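Local structure of N-acetyltransferase domain-containing protein (Pyrococcus horikoshii, 1WWZ) at residues A[79-84]-A[150-155]; A[131-136]-A[141-146]. The protein binds acetyl-coenzyme A and, as a member of the GNAT family, probably acts as an acyltransferase, although its acceptor substrate is not established. One frame throughout, in Å; residues are numbered along the deposited sequence.

Contact 1: A[79-84]-A[150-155]; sequences KYEGRI and WVRMIK
The G1-bulge turn between strands 65-78 and 83-93 of the GNAT-fold sheet reaches past strand 120-126 and brings Tyr80 and Glu81 against Arg152 of strand 150-156. Polar contact rests on a salt bridge: Arg152 NH1 lies 3.0 Å from Glu81 OE2, and the N-H...O angle of 166° shows a nearly straight bond. The oxygen sits almost in the guanidinium plane and accepts through its anti lone pair. A water completes a second path, 2.7 Å from Glu81 OE2 and 2.9 Å from Arg152 NH2. Arg152 gets there by running extended from the strand and then bending at chi3 (73°). The bend also lays the guanidinium flat over the Tyr80 side chain, whose CB lies 3.5 Å from Arg152 CZ, above the centre of the group. Arg152 NE is over the ring face, 3.8 Å from Tyr80 CG, and the two planes differ by only 15°. Arg156 pairs with Glu81 OE1, extending the charge network. Ile154 adds a looser approach, its CD1 4.1 Å from Glu81 OE2. Strand 120-126, lying between the two segments in the sheet, supplies Glu122 as a second partner of Arg152 NH1; strand 142-147 flanks 150-156 beyond, and Met153 reaches helix 130-138.

Contact 2: A[131-136]-A[141-146]; sequences GAMNLY and FKKVGK. With ACO (acetyl coenzyme *a), chain C.
Tyr136 and Phe141 meet first through their backbones: Phe141 N donates to Tyr136 O at 3.0 Å with an N-H...O angle of 155°. Tyr136 O also lies in the plane of the Phe141 ring, 3.4 Å from Phe141 CD2. The aromatic contact is edge-to-face, with the edge of Tyr136 toward the face of Phe141, centroids 5.5 Å apart and planes at 58°; beneath the rings, Tyr136 CB and Phe141 CB approach to 3.7 Å. Helix 130-138 forms a beta-alpha-beta crossover between the parallel strands 120-126 and 142-147, skipping strand 150-156 between them, and Phe141 lies just ahead of the second strand. The pair sits between this helix and the sheet, with Phe141 on strands 83-93 and 120-126 and helix 102-115, while Leu107 and Phe91 touch Tyr136. Van der Waals contact follows at Lys143, whose stretched chain (chi2 179°) carries its CE and NZ end out to the thioether sulfur, Lys143 CE lying 3.6 Å from Met133 SD. Ligand contacts come from the helix. Tyr136 OH is 3.3 Å from the acetyl carbon C of acetyl-CoA, whose S1P lies at the edge of the tyrosine ring. At the adenine end, Asn134 ND2 donates to acetyl-CoA N3A at 2.9 Å.

How the contacts relate
Both contacts end in the neighbouring strands 150-156 and 142-147, yet they differ in depth and chemistry. Contact 1 is partly buried and mainly charged, with a salt bridge and a water beside the turn that ends strand 65-78 and starts 83-93. Contact 2 is a buried, largely apolar and aromatic contact, and its helix lines the pocket of acetyl-CoA. Strand 150-156 serves both: Arg152 and Ile154 point toward the turn, while Met153 between them touches helix 130-138. The strands meet directly: Arg152 O lies 2.8 Å from Val144 N and Arg152 N 2.9 Å from Gly145 O, probable hydrogen bonds at a classic beta bulge. Along the chain, contact 2 is nested inside the loop that contact 1 closes.

Contact 1: A[79-84]-A[150-155]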
loop_
_atom_site.group_PDB
_atom_site.type_symbol
_atom_site.label_atom_id
_atom_site.label_comp_id
_atom_site.label_asym_id
_atom_site.label_seq_id
_atom_site.Cartn_x
_atom_site.Cartn_y
_atom_site.Cartn_z
ATOM N N LYS A 79 8.851 4.306 -25.918
ATOM C CA LYS A 79 9.207 3.851 -27.257
ATOM C C LYS A 79 9.410 2.343 -27.240
ATOM O O LYS A 79 9.273 1.679 -28.264
ATOM C CB LYS A 79 10.489 4.544 -27.724
ATOM C CG LYS A 79 10.404 6.068 -27.714
ATOM C CD LYS A 79 11.717 6.707 -28.159
ATOM C CE LYS A 79 12.022 6.401 -29.615
ATOM N NZ LYS A 79 10.975 6.971 -30.501
ATOM N N TYR A 80 9.728 1.804 -26.066
ATOM C CA TYR A 80 9.949 0.370 -25.922
ATOM C C TYR A 80 8.628 -0.397 -25.919
ATOM O O TYR A 80 8.534 -1.480 -26.495
ATOM C CB TYR A 80 10.729 0.104 -24.636
ATOM C CG TYR A 80 12.043 0.841 -24.596
ATOM C CD1 TYR A 80 13.138 0.401 -25.340
ATOM C CD2 TYR A 80 12.179 2.009 -23.847
ATOM C CE1 TYR A 80 14.340 1.108 -25.338
ATOM C CE2 TYR A 80 13.367 2.720 -23.837
ATOM C CZ TYR A 80 14.444 2.268 -24.583
ATOM O OH TYR A 80 15.620 2.976 -24.567
ATOM N N GLU A 81 7.606 0.166 -25.281
ATOM C CA GLU A 81 6.293 -0.474 -25.232
ATOM C C GLU A 81 5.449 0.030 -26.401
ATOM O O GLU A 81 4.365 -0.488 -26.674
ATOM C CB GLU A 81 5.582 -0.151 -23.916
ATOM C CG GLU A 81 6.343 -0.564 -22.666
ATOM C CD GLU A 81 6.663 -2.047 -22.635
ATOM O OE1 GLU A 81 5.742 -2.859 -22.849
ATOM O OE2 GLU A 81 7.834 -2.399 -22.391
ATOM N N GLY A 82 5.954 1.057 -27.077
ATOM C CA GLY A 82 5.252 1.623 -28.215
ATOM C C GLY A 82 3.893 2.217 -27.901
ATOM O O GLY A 82 3.035 2.290 -28.781
ATOM N N ARG A 83 3.688 2.651 -26.660
ATOM C CA ARG A 83 2.409 3.228 -26.266
ATOM C C ARG A 83 2.501 3.945 -24.923
ATOM O O ARG A 83 3.544 3.932 -24.273
ATOM C CB ARG A 83 1.349 2.128 -26.189
ATOM C CG ARG A 83 1.681 1.038 -25.185
ATOM C CD ARG A 83 0.856 -0.214 -25.428
ATOM N NE ARG A 83 1.217 -1.277 -24.490
ATOM C CZ ARG A 83 0.722 -1.383 -23.263
ATOM N NH1 ARG A 83 -0.158 -0.494 -22.832
ATOM N NH2 ARG A 83 1.102 -2.372 -22.463
ATOM N N ILE A 84 1.406 4.577 -24.517
ATOM C CA ILE A 84 1.360 5.288 -23.247
ATOM C C ILE A 84 1.382 4.286 -22.099
ATOM O O ILE A 84 0.643 3.301 -22.111
ATOM C CB ILE A 84 0.070 6.141 -23.118
ATOM C CG1 ILE A 84 0.078 7.260 -24.162
ATOM C CG2 ILE A 84 -0.052 6.704 -21.703
ATOM C CD1 ILE A 84 1.246 8.203 -24.038
ATOM N N TRP A 150 22.103 2.774 -16.974
ATOM C CA TRP A 150 20.710 2.618 -16.560
ATOM C C TRP A 150 20.040 1.304 -16.949
ATOM O O TRP A 150 20.250 0.780 -18.043
ATOM C CB TRP A 150 19.866 3.781 -17.104
ATOM C CG TRP A 150 20.390 5.129 -16.728
ATOM C CD1 TRP A 150 21.204 5.933 -17.474
ATOM C CD2 TRP A 150 20.176 5.812 -15.490
ATOM N NE1 TRP A 150 21.514 7.072 -16.774
ATOM C CE2 TRP A 150 20.899 7.024 -15.552
ATOM C CE3 TRP A 150 19.451 5.514 -14.329
ATOM C CZ2 TRP A 150 20.909 7.944 -14.498
ATOM C CZ3 TRP A 150 19.464 6.429 -13.278
ATOM C CH2 TRP A 150 20.191 7.627 -13.372
ATOM N N VAL A 151 19.217 0.793 -16.035
ATOM C CA VAL A 151 18.470 -0.445 -16.237
ATOM C C VAL A 151 16.973 -0.130 -16.300
ATOM O O VAL A 151 16.468 0.647 -15.491
ATOM C CB VAL A 151 18.709 -1.430 -15.073
ATOM C CG1 VAL A 151 17.830 -2.665 -15.236
ATOM C CG2 VAL A 151 20.173 -1.814 -15.020
ATOM N N ARG A 152 16.269 -0.722 -17.262
ATOM C CA ARG A 152 14.834 -0.489 -17.399
ATOM C C ARG A 152 14.046 -1.628 -16.765
ATOM O O ARG A 152 14.325 -2.807 -17.005
ATOM C CB ARG A 152 14.431 -0.352 -18.875
ATOM C CG ARG A 152 12.963 0.056 -19.082
ATOM C CD ARG A 152 12.626 0.287 -20.565
ATOM N NE ARG A 152 12.545 -0.953 -21.334
ATOM C CZ ARG A 152 11.410 -1.582 -21.641
ATOM N NH1 ARG A 152 10.237 -1.090 -21.254
ATOM N NH2 ARG A 152 11.450 -2.721 -22.324
ATOM N N MET A 153 13.069 -1.268 -15.943
ATOM C CA MET A 153 12.229 -2.255 -15.284
ATOM C C MET A 153 10.778 -1.983 -15.622
ATOM O O MET A 153 10.379 -0.835 -15.826
ATOM C CB MET A 153 12.442 -2.220 -13.771
ATOM C CG MET A 153 13.869 -2.567 -13.380
ATOM S SD MET A 153 14.133 -2.718 -11.615
ATOM C CE MET A 153 13.433 -4.356 -11.315
ATOM N N ILE A 154 9.986 -3.044 -15.678
ATOM C CA ILE A 154 8.586 -2.901 -16.031
ATOM C C ILE A 154 7.707 -3.819 -15.190
ATOM O O ILE A 154 8.143 -4.888 -14.760
ATOM C CB ILE A 154 8.388 -3.238 -17.533
ATOM C CG1 ILE A 154 7.085 -2.640 -18.047
ATOM C CG2 ILE A 154 8.414 -4.743 -17.744
ATOM C CD1 ILE A 154 7.246 -1.220 -18.543
ATOM N N LYS A 155 6.480 -3.377 -14.938
ATOM C CA LYS A 155 5.473 -4.163 -14.251
ATOM C C LYS A 155 4.166 -4.182 -15.042
ATOM O O LYS A 155 3.595 -3.162 -15.406
ATOM C CB LYS A 155 5.254 -3.562 -12.861
ATOM C CG LYS A 155 4.218 -4.333 -12.036
ATOM C CD LYS A 155 4.010 -3.755 -10.635
ATOM C CE LYS A 155 2.877 -4.458 -9.873
ATOM N NZ LYS A 155 3.203 -5.865 -9.681
HETATM O O HOH W 1 9.385 -4.059 -23.830
#

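Contact 2: A[131-136]-A[141-146]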
loop_
_atom_site.group_PDB
_atom_site.type_symbol
_atom_site.label_atom_id
_atom_site.label_comp_id
_atom_site.label_asym_id
_atom_site.label_seq_id
_atom_site.Cartn_x
_atom_site.Cartn_y
_atom_site.Cartn_z
ATOM N N GLY A 131 19.695 -1.979 -4.083
ATOM C CA GLY A 131 18.669 -1.799 -3.072
ATOM C C GLY A 131 17.321 -1.456 -3.670
ATOM O O GLY A 131 16.304 -2.066 -3.334
ATOM N N ALA A 132 17.309 -0.475 -4.563
ATOM C CA ALA A 132 16.069 -0.066 -5.210
ATOM C C ALA A 132 15.545 -1.198 -6.088
ATOM O O ALA A 132 14.348 -1.485 -6.094
ATOM C CB ALA A 132 16.304 1.191 -6.049
ATOM N N MET A 133 16.438 -1.846 -6.829
ATOM C CA MET A 133 16.013 -2.935 -7.695
ATOM C C MET A 133 15.416 -4.088 -6.894
ATOM O O MET A 133 14.482 -4.745 -7.353
ATOM C CB MET A 133 17.178 -3.422 -8.561
ATOM C CG MET A 133 17.627 -2.395 -9.596
ATOM S SD MET A 133 18.820 -3.050 -10.779
ATOM C CE MET A 133 20.245 -3.164 -9.760
ATOM N N ASN A 134 15.949 -4.335 -5.698
ATOM C CA ASN A 134 15.414 -5.404 -4.854
ATOM C C ASN A 134 13.982 -5.054 -4.468
ATOM O O ASN A 134 13.084 -5.893 -4.540
ATOM C CB ASN A 134 16.259 -5.583 -3.586
ATOM C CG ASN A 134 15.661 -6.609 -2.625
ATOM O OD1 ASN A 134 15.318 -7.726 -3.022
ATOM N ND2 ASN A 134 15.540 -6.235 -1.359
ATOM N N LEU A 135 13.769 -3.805 -4.064
ATOM C CA LEU A 135 12.437 -3.354 -3.684
ATOM C C LEU A 135 11.475 -3.483 -4.864
ATOM O O LEU A 135 10.370 -4.007 -4.723
ATOM C CB LEU A 135 12.480 -1.899 -3.200
ATOM C CG LEU A 135 11.133 -1.261 -2.830
ATOM C CD1 LEU A 135 10.379 -2.156 -1.847
ATOM C CD2 LEU A 135 11.371 0.120 -2.229
ATOM N N TYR A 136 11.889 -3.009 -6.034
ATOM C CA TYR A 136 11.021 -3.094 -7.206
ATOM C C TYR A 136 10.641 -4.531 -7.577
ATOM O O TYR A 136 9.489 -4.804 -7.922
ATOM C CB TYR A 136 11.676 -2.414 -8.415
ATOM C CG TYR A 136 11.825 -0.910 -8.283
ATOM C CD1 TYR A 136 10.780 -0.124 -7.790
ATOM C CD2 TYR A 136 12.993 -0.270 -8.693
ATOM C CE1 TYR A 136 10.899 1.268 -7.710
ATOM C CE2 TYR A 136 13.121 1.117 -8.619
ATOM C CZ TYR A 136 12.069 1.879 -8.128
ATOM O OH TYR A 136 12.188 3.252 -8.067
ATOM N N PHE A 141 8.200 -5.878 -10.367
ATOM C CA PHE A 141 8.938 -5.279 -11.475
ATOM C C PHE A 141 10.001 -6.255 -11.959
ATOM O O PHE A 141 10.588 -6.990 -11.164
ATOM C CB PHE A 141 9.605 -3.970 -11.036
ATOM C CG PHE A 141 8.667 -2.794 -10.988
ATOM C CD1 PHE A 141 8.507 -1.971 -12.099
ATOM C CD2 PHE A 141 7.937 -2.515 -9.836
ATOM C CE1 PHE A 141 7.636 -0.886 -12.066
ATOM C CE2 PHE A 141 7.060 -1.428 -9.791
ATOM C CZ PHE A 141 6.911 -0.612 -10.909
ATOM N N LYS A 142 10.240 -6.261 -13.266
ATOM C CA LYS A 142 11.239 -7.136 -13.862
ATOM C C LYS A 142 12.183 -6.322 -14.743
ATOM O O LYS A 142 11.765 -5.367 -15.397
ATOM C CB LYS A 142 10.557 -8.219 -14.710
ATOM C CG LYS A 142 9.619 -9.130 -13.933
ATOM C CD LYS A 142 8.950 -10.138 -14.857
ATOM C CE LYS A 142 8.028 -11.070 -14.084
ATOM N NZ LYS A 142 8.771 -11.817 -13.029
ATOM N N LYS A 143 13.459 -6.694 -14.745
ATOM C CA LYS A 143 14.445 -6.005 -15.566
ATOM C C LYS A 143 14.177 -6.423 -17.004
ATOM O O LYS A 143 13.981 -7.605 -17.277
ATOM C CB LYS A 143 15.857 -6.415 -15.146
ATOM C CG LYS A 143 16.163 -6.113 -13.688
ATOM C CD LYS A 143 17.565 -6.550 -13.304
ATOM C CE LYS A 143 17.807 -6.351 -11.816
ATOM N NZ LYS A 143 19.170 -6.803 -11.406
ATOM N N VAL A 144 14.163 -5.465 -17.924
ATOM C CA VAL A 144 13.881 -5.794 -19.314
ATOM C C VAL A 144 14.811 -5.158 -20.337
ATOM O O VAL A 144 14.658 -5.377 -21.537
ATOM C CB VAL A 144 12.432 -5.422 -19.678
ATOM C CG1 VAL A 144 11.467 -6.262 -18.863
ATOM C CG2 VAL A 144 12.195 -3.938 -19.416
ATOM N N GLY A 145 15.776 -4.378 -19.872
ATOM C CA GLY A 145 16.696 -3.743 -20.796
ATOM C C GLY A 145 17.675 -2.834 -20.094
ATOM O O GLY A 145 17.654 -2.711 -18.873
ATOM N N LYS A 146 18.540 -2.193 -20.869
ATOM C CA LYS A 146 19.534 -1.295 -20.304
ATOM C C LYS A 146 19.908 -0.197 -21.285
ATOM O O LYS A 146 19.670 -0.304 -22.489
ATOM C CB LYS A 146 20.797 -2.069 -19.931
ATOM C CG LYS A 146 21.504 -2.673 -21.131
ATOM C CD LYS A 146 22.813 -3.337 -20.742
ATOM C CE LYS A 146 23.464 -3.998 -21.945
ATOM N NZ LYS A 146 22.583 -5.046 -22.535
HETATM N N1A ACO C . 19.324 -3.332 0.292
HETATM C C2A ACO C . 18.477 -4.358 0.195
HETATM N N3A ACO C . 17.115 -4.280 0.126
HETATM C C4A ACO C . 16.641 -2.958 0.170
HETATM C C5A ACO C . 17.451 -1.845 0.278
HETATM C C6A ACO C . 18.888 -2.067 0.346
HETATM N N6A ACO C . 19.755 -1.056 0.468
HETATM N N7A ACO C . 16.679 -0.689 0.308
HETATM C C8A ACO C . 15.452 -1.122 0.211
HETATM N N9A ACO C . 15.341 -2.506 0.117
HETATM C C1B ACO C . 14.152 -3.335 0.002
HETATM C C2B ACO C . 13.868 -4.219 1.228
HETATM O O2B ACO C . 13.136 -5.368 0.756
HETATM C C3B ACO C . 13.106 -3.247 2.169
HETATM O O3B ACO C . 12.277 -4.066 3.016
HETATM P P3B ACO C . 12.667 -4.645 4.465
HETATM O O7A ACO C . 13.839 -5.538 4.188
HETATM O O8A ACO C . 11.496 -5.387 4.904
HETATM O O9A ACO C . 12.990 -3.479 5.317
HETATM C C4B ACO C . 12.267 -2.452 1.204
HETATM O O4B ACO C . 12.963 -2.590 -0.067
HETATM C C5B ACO C . 12.236 -0.958 1.443
HETATM O O5B ACO C . 12.023 -0.590 2.795
HETATM P P1A ACO C . 11.759 0.941 3.132
HETATM O O1A ACO C . 12.184 1.164 4.513
HETATM O O2A ACO C . 10.316 1.256 2.788
HETATM O O3A ACO C . 12.901 1.641 2.186
HETATM P P2A ACO C . 13.187 3.151 2.018
HETATM O O4A ACO C . 14.617 3.282 2.361
HETATM O O5A ACO C . 12.196 3.889 2.847
HETATM O O6A ACO C . 12.943 3.487 0.519
HETATM C CBP ACO C . 14.363 3.958 -1.483
HETATM C CCP ACO C . 13.714 2.901 -0.622
HETATM C CDP ACO C . 15.030 3.206 -2.683
HETATM C CEP ACO C . 13.301 4.969 -1.970
HETATM C CAP ACO C . 15.435 4.707 -0.600
HETATM O OAP ACO C . 16.430 3.775 -0.184
HETATM C C9P ACO C . 16.182 5.874 -1.297
HETATM O O9P ACO C . 15.779 7.027 -1.222
HETATM N N8P ACO C . 17.308 5.542 -2.007
HETATM C C7P ACO C . 18.146 6.519 -2.745
HETATM C C6P ACO C . 17.492 7.063 -4.032
HETATM C C5P ACO C . 17.176 5.974 -5.027
HETATM O O5P ACO C . 18.026 5.093 -5.314
HETATM N N4P ACO C . 15.987 5.964 -5.610
HETATM C C3P ACO C . 15.330 5.112 -6.606
HETATM C C2P ACO C . 15.856 5.610 -7.955
HETATM S S1P ACO C . 15.012 4.593 -9.285
HETATM C C ACO C . 13.890 5.553 -9.688
HETATM O O ACO C . 13.618 6.754 -9.220
HETATM C CH3 ACO C . 12.703 5.369 -10.817
#